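Local coordinates for octenoyl-CoA reductase/carboxylase (Streptomyces sp., PDB 4A0S), which probably catalyses the NADPH-dependent reductive carboxylation of 2-octenoyl-CoA, supplying an extender unit for cinnabaramide polyketide biosynthesis, at residues V21-D34 with K48-L60. Residues are numbered along the deposited sequence; the frame is centred on the assembly and turned at random.
Sequences VPDTYLALHLRAED and KSLRLGEVPMPEL
Strand 24-31 pairs antiparallel with the short strands 51-52 and 54-56, which meet at a corner at G53; Y25, A27 and H29 form hydrogen-bonded pairs with V55, G53 and R51, and beyond the paired residues M57 N bonds D23 O at 2.8 Å. In this part of a small antiparallel sheet, side chains add to the backbone bonds, and H29 does much of that work. With chi1 at 65°, its CG lies between the backbone N and carbonyl carbon, which turns the imidazole across the partner strand. V55 CG1 packs over one face and R51 CB over the other, both as CH-pi contacts, while ND1 donates in the ring plane to A27 O at 2.9 Å; these three contacts hold the ring. A27 O also accepts from G53 N, the two donors arriving from opposite faces of its plane. Replacing H29 by an alanine is likely to open a gap between V55 CG1 and R51 CB and to cost A27 O its ND1 donor. V55 CG2 covers a face of the Y25 ring, 3.7 Å from its centroid, whereas M57 CE touches Y25 CD1 at 3.6 Å, and M57 SD lies obliquely to that ring, 5.0 Å from the centroid, a Met-aromatic contact. Among the leucines, L26 CD1 lies against L52 CG at 3.7 Å. T24 OG1 donates to the anti lone pair of E54 OE1 at 2.6 Å. At the far end, R51 NH2, at 3.0 Å, and R51 NE both reach D34 OD2 as weak bonds of a salt bridge; a water links D34 OD2, R31 N and S49 O. Strand 110-112 also pairs with strand 24-31, placing Y110 against H29 and V55, while M57 packs on L66 of strand 64-73 and Y176 of strand 176-180.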
# COMPACT_ATOMS: atom_id res chain seq x y z
N VAL A 21 8.12 -1.94 -47.17
CA VAL A 21 7.07 -2.65 -46.44
C VAL A 21 6.15 -3.28 -47.47
O VAL A 21 5.72 -2.61 -48.40
CB VAL A 21 6.25 -1.72 -45.51
CG1 VAL A 21 5.39 -2.56 -44.57
CG2 VAL A 21 7.15 -0.80 -44.71
N PRO A 22 5.86 -4.59 -47.31
CA PRO A 22 4.90 -5.27 -48.18
C PRO A 22 3.50 -4.71 -48.01
O PRO A 22 3.13 -4.28 -46.92
CB PRO A 22 4.91 -6.71 -47.66
CG PRO A 22 6.09 -6.83 -46.79
CD PRO A 22 6.45 -5.49 -46.31
N ASP A 23 2.74 -4.72 -49.10
CA ASP A 23 1.35 -4.26 -49.12
C ASP A 23 0.47 -5.17 -48.30
O ASP A 23 -0.59 -4.76 -47.81
CB ASP A 23 0.83 -4.29 -50.56
CG ASP A 23 1.38 -3.17 -51.40
OD1 ASP A 23 1.99 -2.25 -50.81
OD2 ASP A 23 1.20 -3.21 -52.63
N THR A 24 0.87 -6.43 -48.20
CA THR A 24 0.10 -7.42 -47.47
C THR A 24 1.04 -8.28 -46.66
O THR A 24 2.25 -8.28 -46.88
CB THR A 24 -0.72 -8.36 -48.41
OG1 THR A 24 0.18 -9.23 -49.11
CG2 THR A 24 -1.55 -7.56 -49.42
N TYR A 25 0.50 -9.03 -45.72
CA TYR A 25 1.31 -9.99 -45.02
C TYR A 25 0.49 -11.18 -44.62
O TYR A 25 -0.73 -11.09 -44.52
CB TYR A 25 2.01 -9.35 -43.82
CG TYR A 25 1.10 -8.85 -42.74
CD1 TYR A 25 0.62 -7.56 -42.78
CD2 TYR A 25 0.74 -9.67 -41.67
CE1 TYR A 25 -0.19 -7.07 -41.80
CE2 TYR A 25 -0.09 -9.19 -40.66
CZ TYR A 25 -0.56 -7.89 -40.74
OH TYR A 25 -1.38 -7.37 -39.77
N LEU A 26 1.18 -12.29 -44.39
CA LEU A 26 0.56 -13.53 -43.93
C LEU A 26 0.13 -13.40 -42.47
O LEU A 26 0.90 -12.98 -41.60
CB LEU A 26 1.53 -14.70 -44.10
CG LEU A 26 1.04 -16.13 -43.84
CD1 LEU A 26 -0.11 -16.46 -44.77
CD2 LEU A 26 2.17 -17.12 -44.03
N ALA A 27 -1.12 -13.76 -42.20
CA ALA A 27 -1.64 -13.61 -40.85
C ALA A 27 -2.62 -14.70 -40.51
O ALA A 27 -3.46 -15.07 -41.33
CB ALA A 27 -2.31 -12.26 -40.69
N LEU A 28 -2.51 -15.19 -39.27
CA LEU A 28 -3.54 -16.00 -38.67
C LEU A 28 -4.62 -15.02 -38.29
O LEU A 28 -4.37 -14.08 -37.54
CB LEU A 28 -3.03 -16.71 -37.42
CG LEU A 28 -3.98 -17.78 -36.88
CD1 LEU A 28 -4.03 -19.02 -37.80
CD2 LEU A 28 -3.57 -18.14 -35.47
N HIS A 29 -5.82 -15.22 -38.83
CA HIS A 29 -6.89 -14.27 -38.57
C HIS A 29 -8.24 -14.91 -38.57
O HIS A 29 -8.42 -16.07 -38.99
CB HIS A 29 -6.86 -13.14 -39.60
CG HIS A 29 -7.14 -13.59 -40.99
ND1 HIS A 29 -6.18 -14.19 -41.79
CD2 HIS A 29 -8.28 -13.55 -41.73
CE1 HIS A 29 -6.72 -14.48 -42.96
NE2 HIS A 29 -7.98 -14.10 -42.96
N LEU A 30 -9.20 -14.14 -38.09
CA LEU A 30 -10.60 -14.51 -38.17
C LEU A 30 -11.26 -13.59 -39.17
O LEU A 30 -10.73 -12.51 -39.51
CB LEU A 30 -11.25 -14.37 -36.81
CG LEU A 30 -10.57 -15.18 -35.69
CD1 LEU A 30 -11.11 -14.66 -34.39
CD2 LEU A 30 -10.81 -16.67 -35.86
N ARG A 31 -12.44 -14.01 -39.62
CA ARG A 31 -13.22 -13.28 -40.58
C ARG A 31 -14.52 -12.86 -39.92
O ARG A 31 -15.17 -13.67 -39.26
CB ARG A 31 -13.50 -14.17 -41.80
CG ARG A 31 -12.25 -14.58 -42.59
CD ARG A 31 -11.68 -13.42 -43.41
NE ARG A 31 -12.62 -12.97 -44.44
CZ ARG A 31 -12.75 -11.71 -44.86
NH1 ARG A 31 -12.00 -10.75 -44.33
NH2 ARG A 31 -13.64 -11.41 -45.80
N ALA A 32 -14.88 -11.59 -40.06
CA ALA A 32 -16.09 -11.05 -39.44
C ALA A 32 -17.33 -11.85 -39.81
O ALA A 32 -18.23 -12.03 -38.98
CB ALA A 32 -16.27 -9.58 -39.81
N GLU A 33 -17.37 -12.31 -41.05
CA GLU A 33 -18.48 -13.10 -41.58
C GLU A 33 -18.70 -14.39 -40.80
O GLU A 33 -19.81 -14.93 -40.82
CB GLU A 33 -18.27 -13.41 -43.06
CG GLU A 33 -16.87 -13.95 -43.41
CD GLU A 33 -16.67 -14.20 -44.90
OE1 GLU A 33 -17.57 -14.80 -45.53
OE2 GLU A 33 -15.61 -13.81 -45.43
N ASP A 34 -17.67 -14.86 -40.10
CA ASP A 34 -17.74 -16.15 -39.38
C ASP A 34 -18.17 -16.04 -37.91
O ASP A 34 -18.25 -17.06 -37.21
CB ASP A 34 -16.40 -16.88 -39.44
CG ASP A 34 -15.96 -17.21 -40.86
OD1 ASP A 34 -16.84 -17.30 -41.75
OD2 ASP A 34 -14.73 -17.37 -41.07
N LYS A 48 -11.82 -24.32 -37.31
CA LYS A 48 -12.89 -24.05 -38.28
C LYS A 48 -13.03 -22.56 -38.57
O LYS A 48 -13.53 -22.16 -39.63
CB LYS A 48 -14.21 -24.65 -37.81
CG LYS A 48 -14.16 -26.16 -37.68
CD LYS A 48 -15.53 -26.74 -37.42
CE LYS A 48 -15.49 -28.27 -37.46
NZ LYS A 48 -14.89 -28.78 -38.73
N SER A 49 -12.55 -21.73 -37.64
CA SER A 49 -12.64 -20.28 -37.77
C SER A 49 -11.33 -19.66 -38.20
O SER A 49 -11.32 -18.74 -39.02
CB SER A 49 -13.07 -19.68 -36.45
OG SER A 49 -12.13 -20.05 -35.46
N LEU A 50 -10.22 -20.16 -37.65
CA LEU A 50 -8.90 -19.63 -37.97
C LEU A 50 -8.60 -19.70 -39.46
O LEU A 50 -8.83 -20.73 -40.09
CB LEU A 50 -7.82 -20.34 -37.16
CG LEU A 50 -7.81 -19.89 -35.70
CD1 LEU A 50 -6.86 -20.74 -34.86
CD2 LEU A 50 -7.46 -18.39 -35.56
N ARG A 51 -8.12 -18.59 -40.01
CA ARG A 51 -7.73 -18.51 -41.42
C ARG A 51 -6.27 -18.12 -41.46
O ARG A 51 -5.80 -17.39 -40.59
CB ARG A 51 -8.54 -17.46 -42.17
CG ARG A 51 -10.05 -17.45 -41.91
CD ARG A 51 -10.82 -18.47 -42.75
NE ARG A 51 -12.07 -18.85 -42.10
CZ ARG A 51 -12.84 -19.88 -42.46
NH1 ARG A 51 -12.51 -20.65 -43.48
NH2 ARG A 51 -13.96 -20.14 -41.78
N LEU A 52 -5.55 -18.63 -42.45
CA LEU A 52 -4.20 -18.16 -42.68
C LEU A 52 -4.11 -17.67 -44.11
O LEU A 52 -4.29 -18.45 -45.05
CB LEU A 52 -3.16 -19.25 -42.42
CG LEU A 52 -1.71 -18.78 -42.44
CD1 LEU A 52 -1.42 -17.85 -41.26
CD2 LEU A 52 -0.80 -20.01 -42.38
N GLY A 53 -3.84 -16.38 -44.25
CA GLY A 53 -3.73 -15.78 -45.57
C GLY A 53 -3.27 -14.34 -45.46
O GLY A 53 -3.12 -13.79 -44.33
N GLU A 54 -3.04 -13.75 -46.62
CA GLU A 54 -2.59 -12.38 -46.73
C GLU A 54 -3.66 -11.41 -46.26
O GLU A 54 -4.83 -11.55 -46.59
CB GLU A 54 -2.18 -12.05 -48.17
CG GLU A 54 -0.99 -12.85 -48.72
CD GLU A 54 0.30 -12.59 -47.97
OE1 GLU A 54 0.75 -11.43 -47.92
OE2 GLU A 54 0.88 -13.56 -47.42
N VAL A 55 -3.24 -10.44 -45.46
CA VAL A 55 -4.13 -9.38 -45.05
C VAL A 55 -3.44 -8.07 -45.38
O VAL A 55 -2.21 -8.02 -45.46
CB VAL A 55 -4.47 -9.45 -43.52
CG1 VAL A 55 -5.23 -10.71 -43.17
CG2 VAL A 55 -3.21 -9.34 -42.70
N PRO A 56 -4.22 -7.00 -45.59
CA PRO A 56 -3.60 -5.72 -45.93
C PRO A 56 -2.69 -5.24 -44.81
O PRO A 56 -3.06 -5.30 -43.64
CB PRO A 56 -4.80 -4.79 -46.05
CG PRO A 56 -5.91 -5.70 -46.50
CD PRO A 56 -5.69 -6.94 -45.70
N MET A 57 -1.50 -4.76 -45.18
CA MET A 57 -0.64 -4.04 -44.25
C MET A 57 -1.28 -2.70 -43.89
O MET A 57 -1.51 -1.89 -44.78
CB MET A 57 0.71 -3.78 -44.91
CG MET A 57 1.66 -2.97 -44.06
SD MET A 57 2.14 -3.85 -42.55
CE MET A 57 3.25 -5.09 -43.19
N PRO A 58 -1.56 -2.45 -42.59
CA PRO A 58 -2.14 -1.15 -42.26
C PRO A 58 -1.10 -0.06 -42.25
O PRO A 58 0.10 -0.34 -42.24
CB PRO A 58 -2.67 -1.36 -40.84
CG PRO A 58 -1.72 -2.34 -40.25
CD PRO A 58 -1.38 -3.28 -41.38
N GLU A 59 -1.57 1.18 -42.29
CA GLU A 59 -0.72 2.33 -42.10
C GLU A 59 -0.33 2.42 -40.63
O GLU A 59 -1.15 2.19 -39.72
CB GLU A 59 -1.43 3.58 -42.58
CG GLU A 59 -0.66 4.87 -42.43
CD GLU A 59 -1.50 6.08 -42.80
OE1 GLU A 59 -2.74 5.96 -42.93
OE2 GLU A 59 -0.91 7.17 -42.97
N LEU A 60 0.94 2.72 -40.41
CA LEU A 60 1.49 2.82 -39.08
C LEU A 60 1.15 4.17 -38.44
O LEU A 60 1.37 5.22 -39.02
CB LEU A 60 2.99 2.66 -39.18
CG LEU A 60 3.74 2.01 -38.04
CD1 LEU A 60 3.16 0.61 -37.72
CD2 LEU A 60 5.18 1.95 -38.47
O HOH W 1 -3.27 -6.38 -41.48
O HOH W 2 -13.08 -16.60 -39.22